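Local coordinates for protein IMPACT family member YigZ (PDB 1VI7) that is of uncertain function but may bind anions and guanyl ribonucleotides and hydrolyse ribonucleoside triphosphates, at residues 18-22 and 23-27; 37-40 and 41-44. One frame throughout, in Å; residues are numbered along the deposited sequence.

Contact 1. Residues 18-22 and 23-27; sequences EEIKK and SRFIT
Glu-18 and Phe-25 face each other across two antiparallel strands and are joined through their backbones. Phe-25 N reaches Glu-18 O at 3.1 Å, lying in the carbonyl plane with a fairly straight N-H...O angle of 160°, while the return bond from Glu-18 N to Phe-25 O, 2.8 Å, is bent and weak. Nearer the turn Ser-23 N donates to Ile-20 O at 3.0 Å from above the carbonyl plane.

These bonds belong to a tight beta hairpin, strands 14-20 and 23-31, at one edge of an antiparallel sheet. Ile-20 to Ser-23 form a type I' turn, with Lys-21 and Lys-22 at its corners in left-handed backbone conformations; such two-residue turns suit the twist of a hairpin, and the long, polar lysines suit an exposed bend. The Ser-23 hydroxyl lies beside its own backbone N (chi1 -51°) and turns back to Lys-21 O, 2.8 Å from Ser-23 OG, tying the small polar side chain to the bend; Gly-107 N gives the same hydroxyl a weak bond.

Charge gathers on the face of Glu-19 and Arg-24, a non-hydrogen-bonded pair. Bends at chi2 and chi3 fold the arginine back across the neighbouring strand, where NH2 makes a long salt bridge to Glu-19 OE1, 3.3 Å, with a weak hydrogen bond. Carboxylate and guanidinium planes stand 78° apart, so the ion pair is not the flat, two-pronged kind.

On the other face, which also carries Glu-18 and Ser-23, Ile-20 and Phe-25 make the apolar contact. Ile-20 crosses Phe-25 at about a right angle, its CB 3.5 Å from Phe-25 CE1 at the ring edge. Branched and aromatic groups suit this place, because both residues also rest on Ala-119 of helix 113-128.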
ATOM      1  N   GLU A  18     -24.838   3.292  -2.571  1.00 43.35           N
ATOM      2  CA  GLU A  18     -25.748   2.956  -3.667  1.00 42.95           C
ATOM      3  C   GLU A  18     -26.953   2.166  -3.183  1.00 43.50           C
ATOM      4  O   GLU A  18     -26.879   1.430  -2.191  1.00 42.68           O
ATOM      5  CB  GLU A  18     -24.958   2.216  -4.749  1.00 38.88           C
ATOM      6  CG  GLU A  18     -25.647   2.104  -6.074  1.00 36.26           C
ATOM      7  CD  GLU A  18     -25.130   1.013  -6.966  1.00 38.07           C
ATOM      8  OE1 GLU A  18     -23.925   0.670  -6.835  1.00 37.92           O
ATOM      9  OE2 GLU A  18     -25.929   0.515  -7.802  1.00 37.53           O
ATOM     10  N   GLU A  19     -28.087   2.323  -3.850  1.00 43.95           N
ATOM     11  CA  GLU A  19     -29.337   1.655  -3.495  1.00 46.58           C
ATOM     12  C   GLU A  19     -29.787   0.605  -4.506  1.00 45.93           C
ATOM     13  O   GLU A  19     -30.154   0.875  -5.645  1.00 44.90           O
ATOM     14  CB  GLU A  19     -30.400   2.711  -3.240  1.00 52.15           C
ATOM     15  CG  GLU A  19     -31.797   2.466  -3.717  1.00 57.54           C
ATOM     16  CD  GLU A  19     -32.709   1.804  -2.692  1.00 60.16           C
ATOM     17  OE1 GLU A  19     -32.228   1.472  -1.582  1.00 59.60           O
ATOM     18  OE2 GLU A  19     -33.907   1.621  -3.021  1.00 57.59           O
ATOM     19  N   ILE A  20     -29.726  -0.668  -4.103  1.00 45.07           N
ATOM     20  CA  ILE A  20     -30.097  -1.807  -4.917  1.00 43.96           C
ATOM     21  C   ILE A  20     -31.178  -2.638  -4.225  1.00 43.32           C
ATOM     22  O   ILE A  20     -30.996  -3.251  -3.176  1.00 43.84           O
ATOM     23  CB  ILE A  20     -28.886  -2.718  -5.214  1.00 45.21           C
ATOM     24  CG1 ILE A  20     -27.781  -1.951  -5.940  1.00 45.60           C
ATOM     25  CG2 ILE A  20     -29.323  -3.923  -6.025  1.00 44.58           C
ATOM     26  CD1 ILE A  20     -26.630  -2.808  -6.417  1.00 45.30           C
ATOM     27  N   LYS A  21     -32.358  -2.676  -4.826  1.00 42.68           N
ATOM     28  CA  LYS A  21     -33.508  -3.376  -4.271  1.00 41.86           C
ATOM     29  C   LYS A  21     -33.684  -3.074  -2.798  1.00 42.57           C
ATOM     30  O   LYS A  21     -33.380  -3.894  -1.932  1.00 44.28           O
ATOM     31  CB  LYS A  21     -33.454  -4.864  -4.579  1.00 41.19           C
ATOM     32  CG  LYS A  21     -33.026  -5.158  -6.015  1.00 44.58           C
ATOM     33  CD  LYS A  21     -33.916  -6.091  -6.776  1.00 47.75           C
ATOM     34  CE  LYS A  21     -33.237  -7.389  -7.172  1.00 50.63           C
ATOM     35  NZ  LYS A  21     -34.217  -8.403  -7.676  1.00 50.99           N
ATOM     36  N   LYS A  22     -33.869  -1.795  -2.454  1.00 42.86           N
ATOM     37  CA  LYS A  22     -34.084  -1.389  -1.078  1.00 42.32           C
ATOM     38  C   LYS A  22     -32.997  -1.788  -0.115  1.00 43.81           C
ATOM     39  O   LYS A  22     -33.221  -1.752   1.103  1.00 45.38           O
ATOM     40  CB  LYS A  22     -35.430  -1.948  -0.621  1.00 40.04           C
ATOM     41  CG  LYS A  22     -36.622  -1.248  -1.276  1.00 44.57           C
ATOM     42  CD  LYS A  22     -37.888  -1.521  -0.456  1.00 47.46           C
ATOM     43  CE  LYS A  22     -39.038  -1.935  -1.382  1.00 50.43           C
ATOM     44  NZ  LYS A  22     -40.345  -1.471  -0.828  1.00 53.03           N
ATOM     45  N   SER A  23     -31.802  -2.118  -0.550  1.00 44.69           N
ATOM     46  CA  SER A  23     -30.695  -2.499   0.310  1.00 46.97           C
ATOM     47  C   SER A  23     -29.625  -1.430   0.318  1.00 47.97           C
ATOM     48  O   SER A  23     -29.651  -0.552  -0.557  1.00 49.27           O
ATOM     49  CB  SER A  23     -30.122  -3.825  -0.216  1.00 51.38           C
ATOM     50  OG  SER A  23     -31.182  -4.767  -0.388  1.00 57.93           O
ATOM     51  N   ARG A  24     -28.601  -1.486   1.165  1.00 49.05           N
ATOM     52  CA  ARG A  24     -27.670  -0.340   1.167  1.00 49.32           C
ATOM     53  C   ARG A  24     -26.215  -0.713   1.136  1.00 48.78           C
ATOM     54  O   ARG A  24     -25.606  -1.135   2.119  1.00 48.00           O
ATOM     55  CB  ARG A  24     -28.035   0.558   2.331  1.00 55.02           C
ATOM     56  CG  ARG A  24     -27.153   1.707   2.692  1.00 58.72           C
ATOM     57  CD  ARG A  24     -27.163   2.884   1.790  1.00 59.63           C
ATOM     58  NE  ARG A  24     -28.414   3.401   1.330  1.00 62.33           N
ATOM     59  CZ  ARG A  24     -29.167   3.002   0.318  1.00 64.59           C
ATOM     60  NH1 ARG A  24     -28.813   1.972  -0.444  1.00 64.83           N
ATOM     61  NH2 ARG A  24     -30.309   3.626   0.038  1.00 65.43           N
ATOM     62  N   PHE A  25     -25.617  -0.449  -0.033  1.00 47.83           N
ATOM     63  CA  PHE A  25     -24.220  -0.734  -0.268  1.00 47.80           C
ATOM     64  C   PHE A  25     -23.345   0.522  -0.286  1.00 47.51           C
ATOM     65  O   PHE A  25     -23.417   1.341  -1.222  1.00 49.48           O
ATOM     66  CB  PHE A  25     -24.049  -1.496  -1.568  1.00 47.78           C
ATOM     67  CG  PHE A  25     -24.855  -2.740  -1.753  1.00 46.64           C
ATOM     68  CD1 PHE A  25     -26.071  -2.703  -2.419  1.00 46.12           C
ATOM     69  CD2 PHE A  25     -24.370  -3.977  -1.327  1.00 44.12           C
ATOM     70  CE1 PHE A  25     -26.807  -3.849  -2.645  1.00 44.10           C
ATOM     71  CE2 PHE A  25     -25.100  -5.117  -1.539  1.00 41.68           C
ATOM     72  CZ  PHE A  25     -26.313  -5.059  -2.193  1.00 44.34           C
ATOM     73  N   ILE A  26     -22.399   0.579   0.639  1.00 44.60           N
ATOM     74  CA  ILE A  26     -21.487   1.663   0.798  1.00 42.09           C
ATOM     75  C   ILE A  26     -20.031   1.227   0.689  1.00 41.27           C
ATOM     76  O   ILE A  26     -19.426   0.763   1.636  1.00 39.35           O
ATOM     77  CB  ILE A  26     -21.653   2.401   2.142  1.00 44.54           C
ATOM     78  N   THR A  27     -19.464   1.508  -0.487  1.00 41.67           N
ATOM     79  CA  THR A  27     -18.081   1.222  -0.800  1.00 40.10           C
ATOM     80  C   THR A  27     -17.173   2.306  -0.246  1.00 41.36           C
ATOM     81  O   THR A  27     -17.552   3.480  -0.332  1.00 42.98           O
ATOM     82  CB  THR A  27     -17.844   1.184  -2.329  1.00 34.98           C
ATOM     83  OG1 THR A  27     -18.891   0.381  -2.893  1.00 33.91           O
ATOM     84  CG2 THR A  27     -16.486   0.543  -2.620  1.00 30.97           C
TER

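Contact 2. Residues 37-40 and 41-44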
ATOM      1  N   ALA A  37      -2.195  -2.215   7.406  1.00 58.99           N
ATOM      2  CA  ALA A  37      -2.913  -1.040   6.928  1.00 56.61           C
ATOM      3  C   ALA A  37      -4.296  -1.425   6.423  1.00 55.71           C
ATOM      4  O   ALA A  37      -5.299  -0.864   6.861  1.00 54.36           O
ATOM      5  CB  ALA A  37      -2.110  -0.341   5.862  1.00 58.07           C
ATOM      6  N   ALA A  38      -4.348  -2.421   5.544  1.00 55.13           N
ATOM      7  CA  ALA A  38      -5.631  -2.910   5.041  1.00 55.23           C
ATOM      8  C   ALA A  38      -6.560  -3.284   6.190  1.00 56.48           C
ATOM      9  O   ALA A  38      -7.705  -2.829   6.352  1.00 55.58           O
ATOM     10  CB  ALA A  38      -5.379  -4.118   4.156  1.00 53.10           C
ATOM     11  N   LYS A  39      -6.046  -4.137   7.074  1.00 57.86           N
ATOM     12  CA  LYS A  39      -6.816  -4.582   8.232  1.00 59.78           C
ATOM     13  C   LYS A  39      -7.209  -3.423   9.137  1.00 60.94           C
ATOM     14  O   LYS A  39      -8.300  -3.399   9.710  1.00 60.13           O
ATOM     15  CB  LYS A  39      -5.992  -5.597   9.021  1.00 61.96           C
ATOM     16  CG  LYS A  39      -6.842  -6.439   9.965  1.00 65.10           C
ATOM     17  CD  LYS A  39      -6.687  -7.920   9.614  1.00 66.47           C
ATOM     18  CE  LYS A  39      -7.369  -8.206   8.270  1.00 67.60           C
ATOM     19  NZ  LYS A  39      -8.839  -7.940   8.357  1.00 66.03           N
ATOM     20  N   ALA A  40      -6.290  -2.468   9.292  1.00 61.56           N
ATOM     21  CA  ALA A  40      -6.541  -1.274  10.062  1.00 62.77           C
ATOM     22  C   ALA A  40      -7.915  -0.665   9.855  1.00 63.64           C
ATOM     23  O   ALA A  40      -8.698  -0.572  10.818  1.00 64.79           O
ATOM     24  CB  ALA A  40      -5.462  -0.236   9.767  1.00 63.01           C
ATOM     25  N   PHE A  41      -8.286  -0.232   8.645  1.00 63.28           N
ATOM     26  CA  PHE A  41      -9.585   0.416   8.493  1.00 62.81           C
ATOM     27  C   PHE A  41     -10.743  -0.495   8.223  1.00 62.69           C
ATOM     28  O   PHE A  41     -11.913  -0.062   8.164  1.00 62.43           O
ATOM     29  CB  PHE A  41      -9.508   1.594   7.541  1.00 63.23           C
ATOM     30  CG  PHE A  41      -9.667   1.255   6.096  1.00 63.25           C
ATOM     31  CD1 PHE A  41     -10.779   1.680   5.384  1.00 62.94           C
ATOM     32  CD2 PHE A  41      -8.694   0.504   5.448  1.00 63.05           C
ATOM     33  CE1 PHE A  41     -10.927   1.369   4.046  1.00 60.56           C
ATOM     34  CE2 PHE A  41      -8.838   0.194   4.118  1.00 62.28           C
ATOM     35  CZ  PHE A  41      -9.955   0.624   3.422  1.00 62.02           C
ATOM     36  N   VAL A  42     -10.527  -1.809   8.195  1.00 62.98           N
ATOM     37  CA  VAL A  42     -11.715  -2.692   8.065  1.00 63.44           C
ATOM     38  C   VAL A  42     -12.483  -2.610   9.387  1.00 63.64           C
ATOM     39  O   VAL A  42     -13.711  -2.617   9.444  1.00 62.49           O
ATOM     40  CB  VAL A  42     -11.305  -4.103   7.693  1.00 64.50           C
ATOM     41  CG1 VAL A  42     -10.286  -4.101   6.554  1.00 61.24           C
ATOM     42  CG2 VAL A  42     -10.715  -4.851   8.889  1.00 67.87           C
ATOM     43  N   GLU A  43     -11.714  -2.476  10.478  1.00 63.96           N
ATOM     44  CA  GLU A  43     -12.248  -2.338  11.816  1.00 63.78           C
ATOM     45  C   GLU A  43     -13.135  -1.087  11.887  1.00 63.21           C
ATOM     46  O   GLU A  43     -14.285  -1.178  12.318  1.00 62.56           O
ATOM     47  CB  GLU A  43     -11.139  -2.187  12.868  1.00 66.14           C
ATOM     48  CG  GLU A  43     -11.388  -2.885  14.192  1.00 69.29           C
ATOM     49  CD  GLU A  43     -12.294  -2.157  15.160  1.00 70.13           C
ATOM     50  OE1 GLU A  43     -13.281  -2.759  15.661  1.00 69.69           O
ATOM     51  OE2 GLU A  43     -12.026  -0.976  15.490  1.00 68.74           O
ATOM     52  N   SER A  44     -12.592   0.022  11.370  1.00 62.56           N
ATOM     53  CA  SER A  44     -13.290   1.302  11.429  1.00 62.07           C
ATOM     54  C   SER A  44     -14.622   1.315  10.697  1.00 61.28           C
ATOM     55  O   SER A  44     -15.602   1.912  11.150  1.00 60.40           O
ATOM     56  CB  SER A  44     -12.438   2.471  10.969  1.00 62.15           C
ATOM     57  OG  SER A  44     -11.556   2.211   9.928  1.00 59.39           O
TER
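With chi1 at -47°, Val-42 sets CG2 between its own backbone N and carbonyl carbon, the branch that points to Lys-39 on the preceding turn, whose chain bends at chi2, chi3 and chi4. That curl brings Lys-39 NZ to within 3.7 Å of Val-42 CG2, the two side chains crossing obliquely. An alanine here would probably open a gap beside Lys-39 NZ and leave the lysine's end freer to turn.

Beneath them, Val-42 N donates to Lys-39 O at 3.1 Å, an i to i+3 bond, with the donor well above the carbonyl plane. Phe-41 leaves the helix on another side. Its CD2 lies 3.6 Å from Ala-38 O, and Ala-37 O sits at the ring edge, in plane. The small side chains of Ala-37 and Ala-38 probably leave room for the ring near their carbonyl oxygens, and Ala-38 and Phe-41 both lean on Thr-99 of strand 98-105. One turn on, Ser-44 OG bonds back to Phe-41 O at 2.9 Å.

Helix 34-48 is thus amphipathic here: its aromatic group meets the sheet, while the ammonium end of exposed Lys-39 rests against a valine methyl with no charged partner across the contact, a loose arrangement in which solvent probably supplies much of its hydration.

Both contacts are local, and they follow in series: strand 23-31, the second arm of contact 1, leads into helix 34-48, which holds both segments of contact 2. Their centres lie about 22 Å apart and they do not touch. Contact 1 is partly buried and pairs two strands, so its chemistry is split by sheet face, with an ion pair on one and apolar groups packing on helix 113-128 on the other. Contact 2 is largely a surface contact within a single helix, where a backbone bond and approaches of side chains to carbonyl oxygens make the contact, and no salt bridge spans the segments. Strand 98-105 meets residues of both.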